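Local coordinates for DNA mismatch repair protein MutL (Aquifex aeolicus, PDB 6LZI) that binds and probably hydrolyses ATP through its Bergerat-fold ATPase domain as part of DNA mismatch repair, at residues I167-F179 with L191-F204. Sequence-based numbering, arbitrary orientation.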
loop_
_atom_site.group_PDB
_atom_site.type_symbol
_atom_site.label_atom_id
_atom_site.label_comp_id
_atom_site.label_asym_id
_atom_site.label_seq_id
_atom_site.Cartn_x
_atom_site.Cartn_y
_atom_site.Cartn_z
ATOM N N ILE A 167 -0.387 4.069 1.275
ATOM C CA ILE A 167 -0.932 3.874 -0.086
ATOM C C ILE A 167 -0.124 4.683 -1.098
ATOM O O ILE A 167 0.139 4.219 -2.207
ATOM C CB ILE A 167 -2.423 4.243 -0.157
ATOM C CG1 ILE A 167 -3.234 3.375 0.821
ATOM C CG2 ILE A 167 -2.868 4.101 -1.648
ATOM C CD1 ILE A 167 -3.103 1.845 0.605
ATOM N N LYS A 168 0.357 5.872 -0.702
ATOM C CA LYS A 168 1.254 6.613 -1.584
ATOM C C LYS A 168 2.492 5.804 -1.891
ATOM O O LYS A 168 2.960 5.783 -3.035
ATOM C CB LYS A 168 1.633 7.967 -0.964
ATOM C CG LYS A 168 0.460 8.931 -0.972
ATOM C CD LYS A 168 0.817 10.241 -0.258
ATOM C CE LYS A 168 -0.464 11.143 -0.282
ATOM N NZ LYS A 168 -0.145 12.555 0.061
ATOM N N GLU A 169 3.012 5.110 -0.883
ATOM C CA GLU A 169 4.242 4.337 -1.064
ATOM C C GLU A 169 4.048 3.188 -2.033
ATOM O O GLU A 169 4.895 2.945 -2.902
ATOM C CB GLU A 169 4.680 3.858 0.301
ATOM C CG GLU A 169 5.799 2.872 0.403
ATOM C CD GLU A 169 6.118 2.661 1.882
ATOM O OE1 GLU A 169 5.693 1.614 2.429
ATOM O OE2 GLU A 169 6.737 3.573 2.483
ATOM N N TYR A 170 2.941 2.468 -1.904
ATOM C CA TYR A 170 2.604 1.451 -2.902
ATOM C C TYR A 170 2.309 2.077 -4.276
ATOM O O TYR A 170 2.633 1.512 -5.337
ATOM C CB TYR A 170 1.344 0.715 -2.452
ATOM C CG TYR A 170 1.578 -0.339 -1.425
ATOM C CD1 TYR A 170 2.252 -1.451 -1.743
ATOM C CD2 TYR A 170 1.027 -0.241 -0.146
ATOM C CE1 TYR A 170 2.442 -2.449 -0.847
ATOM C CE2 TYR A 170 1.209 -1.263 0.795
ATOM C CZ TYR A 170 1.943 -2.355 0.412
ATOM O OH TYR A 170 2.131 -3.441 1.249
ATOM N N ALA A 171 1.657 3.225 -4.287
ATOM C CA ALA A 171 1.424 3.785 -5.607
ATOM C C ALA A 171 2.725 4.208 -6.288
ATOM O O ALA A 171 2.822 4.150 -7.533
ATOM C CB ALA A 171 0.539 5.027 -5.590
ATOM N N LEU A 172 3.704 4.637 -5.501
ATOM C CA LEU A 172 4.954 5.049 -6.130
ATOM C C LEU A 172 5.748 3.908 -6.762
ATOM O O LEU A 172 6.590 4.197 -7.635
ATOM C CB LEU A 172 5.812 5.796 -5.116
ATOM C CG LEU A 172 5.306 7.244 -4.821
ATOM C CD1 LEU A 172 5.901 7.832 -3.495
ATOM C CD2 LEU A 172 5.506 8.248 -5.952
ATOM N N THR A 173 5.541 2.647 -6.367
ATOM C CA THR A 173 6.248 1.541 -6.998
ATOM C C THR A 173 5.356 0.700 -7.878
ATOM O O THR A 173 5.789 -0.335 -8.362
ATOM C CB THR A 173 6.879 0.638 -5.948
ATOM O OG1 THR A 173 5.915 0.287 -4.944
ATOM C CG2 THR A 173 7.985 1.440 -5.304
ATOM N N ASN A 174 4.111 1.104 -8.045
ATOM C CA ASN A 174 3.175 0.343 -8.844
ATOM C C ASN A 174 2.429 1.262 -9.773
ATOM O O ASN A 174 1.223 1.461 -9.611
ATOM C CB ASN A 174 2.215 -0.398 -7.916
ATOM C CG ASN A 174 2.893 -1.540 -7.202
ATOM O OD1 ASN A 174 3.078 -2.611 -7.789
ATOM N ND2 ASN A 174 3.303 -1.308 -5.924
ATOM N N PRO A 175 3.125 1.893 -10.718
ATOM C CA PRO A 175 2.453 2.911 -11.512
ATOM C C PRO A 175 1.458 2.305 -12.468
ATOM O O PRO A 175 0.610 3.037 -12.926
ATOM C CB PRO A 175 3.614 3.634 -12.239
ATOM C CG PRO A 175 4.608 2.635 -12.342
ATOM C CD PRO A 175 4.573 1.871 -11.032
ATOM N N GLU A 176 1.543 0.996 -12.761
ATOM C CA GLU A 176 0.613 0.310 -13.649
ATOM C C GLU A 176 -0.698 -0.017 -12.920
ATOM O O GLU A 176 -1.662 -0.473 -13.556
ATOM C CB GLU A 176 1.286 -0.942 -14.184
ATOM C CG GLU A 176 1.443 -2.094 -13.145
ATOM C CD GLU A 176 2.656 -2.037 -12.187
ATOM O OE1 GLU A 176 3.395 -1.022 -12.077
ATOM O OE2 GLU A 176 2.871 -3.087 -11.513
ATOM N N VAL A 177 -0.783 0.286 -11.619
ATOM C CA VAL A 177 -1.920 -0.108 -10.786
ATOM C C VAL A 177 -2.715 1.126 -10.407
ATOM O O VAL A 177 -2.147 2.155 -10.062
ATOM C CB VAL A 177 -1.460 -0.854 -9.523
ATOM C CG1 VAL A 177 -2.667 -1.255 -8.598
ATOM C CG2 VAL A 177 -0.750 -2.133 -10.013
ATOM N N GLU A 178 -4.030 1.008 -10.459
ATOM C CA GLU A 178 -4.858 2.091 -9.962
ATOM C C GLU A 178 -5.056 1.920 -8.472
ATOM O O GLU A 178 -5.253 0.808 -7.989
ATOM C CB GLU A 178 -6.200 2.106 -10.715
ATOM C CG GLU A 178 -7.187 3.160 -10.198
ATOM C CD GLU A 178 -8.404 3.178 -11.075
ATOM O OE1 GLU A 178 -9.470 3.594 -10.607
ATOM O OE2 GLU A 178 -8.279 2.784 -12.252
ATOM N N PHE A 179 -4.998 3.029 -7.743
ATOM C CA PHE A 179 -5.265 3.011 -6.319
ATOM C C PHE A 179 -6.316 4.047 -5.987
ATOM O O PHE A 179 -6.230 5.195 -6.421
ATOM C CB PHE A 179 -3.991 3.340 -5.497
ATOM C CG PHE A 179 -2.962 2.294 -5.579
ATOM C CD1 PHE A 179 -2.941 1.250 -4.670
ATOM C CD2 PHE A 179 -1.954 2.366 -6.568
ATOM C CE1 PHE A 179 -1.992 0.271 -4.745
ATOM C CE2 PHE A 179 -1.036 1.361 -6.673
ATOM C CZ PHE A 179 -1.067 0.340 -5.775
ATOM N N LEU A 191 -5.533 7.526 -7.863
ATOM C CA LEU A 191 -4.412 7.487 -8.796
ATOM C C LEU A 191 -4.716 6.505 -9.913
ATOM O O LEU A 191 -4.908 5.329 -9.645
ATOM C CB LEU A 191 -3.144 7.056 -8.057
ATOM C CG LEU A 191 -2.831 8.172 -7.058
ATOM C CD1 LEU A 191 -1.805 7.667 -6.094
ATOM C CD2 LEU A 191 -2.316 9.400 -7.810
ATOM N N LYS A 192 -4.756 6.986 -11.171
ATOM C CA LYS A 192 -4.964 6.089 -12.291
ATOM C C LYS A 192 -3.632 5.626 -12.846
ATOM O O LYS A 192 -2.574 6.211 -12.574
ATOM C CB LYS A 192 -5.775 6.786 -13.369
ATOM C CG LYS A 192 -7.036 7.308 -12.635
ATOM C CD LYS A 192 -8.064 6.265 -12.520
ATOM C CE LYS A 192 -9.456 6.924 -12.595
ATOM N NZ LYS A 192 -10.505 6.006 -12.084
ATOM N N LYS A 193 -3.720 4.536 -13.586
ATOM C CA LYS A 193 -2.564 3.947 -14.277
ATOM C C LYS A 193 -1.818 4.990 -15.112
ATOM O O LYS A 193 -2.434 5.808 -15.823
ATOM C CB LYS A 193 -3.117 2.814 -15.155
ATOM C CG LYS A 193 -2.062 2.098 -16.034
ATOM C CD LYS A 193 -2.763 1.139 -17.048
ATOM C CE LYS A 193 -1.769 0.388 -17.990
ATOM N NZ LYS A 193 -0.360 0.944 -17.946
ATOM N N SER A 194 -0.462 4.977 -15.050
ATOM C CA SER A 194 0.306 5.951 -15.826
ATOM C C SER A 194 1.779 5.566 -15.835
ATOM O O SER A 194 2.166 4.502 -15.339
ATOM C CB SER A 194 0.122 7.365 -15.275
ATOM O OG SER A 194 0.789 7.438 -14.030
ATOM N N SER A 195 2.593 6.429 -16.437
ATOM C CA SER A 195 4.008 6.201 -16.430
ATOM C C SER A 195 4.502 6.487 -15.023
ATOM O O SER A 195 3.775 7.055 -14.195
ATOM C CB SER A 195 4.709 7.120 -17.412
ATOM O OG SER A 195 4.707 8.433 -16.880
ATOM N N LEU A 196 5.706 6.061 -14.749
ATOM C CA LEU A 196 6.245 6.300 -13.403
ATOM C C LEU A 196 6.345 7.795 -13.116
ATOM O O LEU A 196 5.950 8.260 -12.029
ATOM C CB LEU A 196 7.603 5.619 -13.202
ATOM C CG LEU A 196 8.316 5.784 -11.846
ATOM C CD1 LEU A 196 7.473 5.320 -10.710
ATOM C CD2 LEU A 196 9.691 5.090 -11.826
ATOM N N LYS A 197 6.904 8.561 -14.065
ATOM C CA LYS A 197 7.047 9.998 -13.846
ATOM C C LYS A 197 5.695 10.678 -13.652
ATOM O O LYS A 197 5.549 11.523 -12.761
ATOM C CB LYS A 197 7.825 10.643 -15.009
ATOM C CG LYS A 197 8.192 12.089 -14.679
ATOM C CD LYS A 197 9.018 12.672 -15.792
ATOM C CE LYS A 197 9.785 13.832 -15.287
ATOM N NZ LYS A 197 8.859 14.881 -15.642
ATOM N N GLU A 198 4.686 10.291 -14.442
ATOM C CA GLU A 198 3.330 10.804 -14.234
ATOM C C GLU A 198 2.808 10.441 -12.852
ATOM O O GLU A 198 2.135 11.263 -12.199
ATOM C CB GLU A 198 2.366 10.274 -15.288
ATOM C CG GLU A 198 2.599 10.905 -16.613
ATOM C CD GLU A 198 2.211 10.004 -17.773
ATOM O OE1 GLU A 198 1.679 8.875 -17.562
ATOM O OE2 GLU A 198 2.447 10.444 -18.921
ATOM N N ARG A 199 3.138 9.218 -12.382
ATOM C CA ARG A 199 2.644 8.742 -11.094
ATOM C C ARG A 199 3.318 9.492 -9.941
ATOM O O ARG A 199 2.649 9.915 -8.986
ATOM C CB ARG A 199 2.887 7.234 -11.000
ATOM C CG ARG A 199 2.672 6.594 -9.612
ATOM C CD ARG A 199 1.268 6.902 -9.060
ATOM N NE ARG A 199 0.238 6.312 -9.911
ATOM C CZ ARG A 199 -0.204 5.067 -9.843
ATOM N NH1 ARG A 199 0.244 4.133 -8.984
ATOM N NH2 ARG A 199 -1.209 4.742 -10.641
ATOM N N VAL A 200 4.621 9.733 -10.047
ATOM C CA VAL A 200 5.283 10.573 -9.056
ATOM C C VAL A 200 4.626 11.931 -8.972
ATOM O O VAL A 200 4.417 12.460 -7.883
ATOM C CB VAL A 200 6.778 10.694 -9.387
ATOM C CG1 VAL A 200 7.432 11.645 -8.428
ATOM C CG2 VAL A 200 7.347 9.318 -9.140
ATOM N N GLU A 201 4.358 12.526 -10.124
ATOM C CA GLU A 201 3.896 13.897 -10.147
ATOM C C GLU A 201 2.472 14.001 -9.605
ATOM O O GLU A 201 2.146 14.970 -8.903
ATOM C CB GLU A 201 4.072 14.427 -11.550
ATOM C CG GLU A 201 5.551 14.590 -11.811
ATOM C CD GLU A 201 5.900 15.082 -13.177
ATOM O OE1 GLU A 201 7.065 15.441 -13.357
ATOM O OE2 GLU A 201 5.014 15.157 -14.055
ATOM N N GLU A 202 1.629 13.015 -9.930
ATOM C CA GLU A 202 0.275 12.985 -9.368
ATOM C C GLU A 202 0.336 12.872 -7.850
ATOM O O GLU A 202 -0.399 13.574 -7.141
ATOM C CB GLU A 202 -0.536 11.830 -9.968
ATOM C CG GLU A 202 -0.861 11.969 -11.445
ATOM C CD GLU A 202 -1.619 13.255 -11.784
ATOM O OE1 GLU A 202 -2.608 13.622 -11.094
ATOM O OE2 GLU A 202 -1.183 13.909 -12.735
ATOM N N VAL A 203 1.218 11.986 -7.337
ATOM C CA VAL A 203 1.314 11.737 -5.887
ATOM C C VAL A 203 1.743 12.999 -5.157
ATOM O O VAL A 203 1.170 13.363 -4.126
ATOM C CB VAL A 203 2.290 10.582 -5.590
ATOM C CG1 VAL A 203 2.736 10.543 -4.005
ATOM C CG2 VAL A 203 1.696 9.238 -5.984
ATOM N N PHE A 204 2.786 13.657 -5.642
ATOM C CA PHE A 204 3.334 14.798 -4.914
ATOM C C PHE A 204 2.811 16.152 -5.379
ATOM O O PHE A 204 3.211 17.176 -4.807
ATOM C CB PHE A 204 4.860 14.749 -4.955
ATOM C CG PHE A 204 5.402 13.598 -4.154
ATOM C CD1 PHE A 204 5.349 13.601 -2.755
ATOM C CD2 PHE A 204 5.819 12.471 -4.810
ATOM C CE1 PHE A 204 5.788 12.485 -2.033
ATOM C CE2 PHE A 204 6.251 11.354 -4.160
ATOM C CZ PHE A 204 6.247 11.336 -2.719
HETATM O O HOH W 1 -6.336 3.345 -14.139
#
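K168 lays the start of its side chain against V203, K168 CG to V203 CG1 4.1 Å, where helix 167-173 runs nearly antiparallel to helix 196-204, their axes 161° apart. One turn on, A171 CB lies 3.6 Å from L191 CD1. L172 swings its CG beside its own backbone N (chi1 -75°), which sends both methyls into the second helix: L172 CD1 meets the ring of F204, 3.6 Å from CE2, while CD2 rests on V200 and V203. Beyond the helix, P175 packs its ring against L196 and the CB of R199, and its carbonyl accepts from S194 N. The R199 guanidinium reaches this corner on a chain folded back by two near +60° turns, with P175 CA over one face and L191 CB over the opposite one, both offset toward the rim. R199 NH1 donates to A171 O (3.0 Å), and R199 NH2 to V177 O (2.8 Å) and to K192 O. E178, extended, runs alongside K192, whose NZ forms a salt bridge with E178 OE1 (3.0 Å), coming from above the carboxylate plane; a water links E178 OE2 to K193 N. F179 and L191 share two backbone bonds at the open end of the hairpin whose second strand edges the ATPase sheet. The F179 ring presents its edge to R199 NH1, ring and guanidinium planes 80° apart. Y264, on a strand of the second sheet, touches L196 and V200, and its hydroxyl is hydrogen-bonded to L172 O, so the contact probably lies where the ATPase sheet's helix meets that sheet. A buried arginine bonded to main-chain carbonyls fixes the helix-to-strand turn against the second helix, and those oxygens probably stabilise its positive charge.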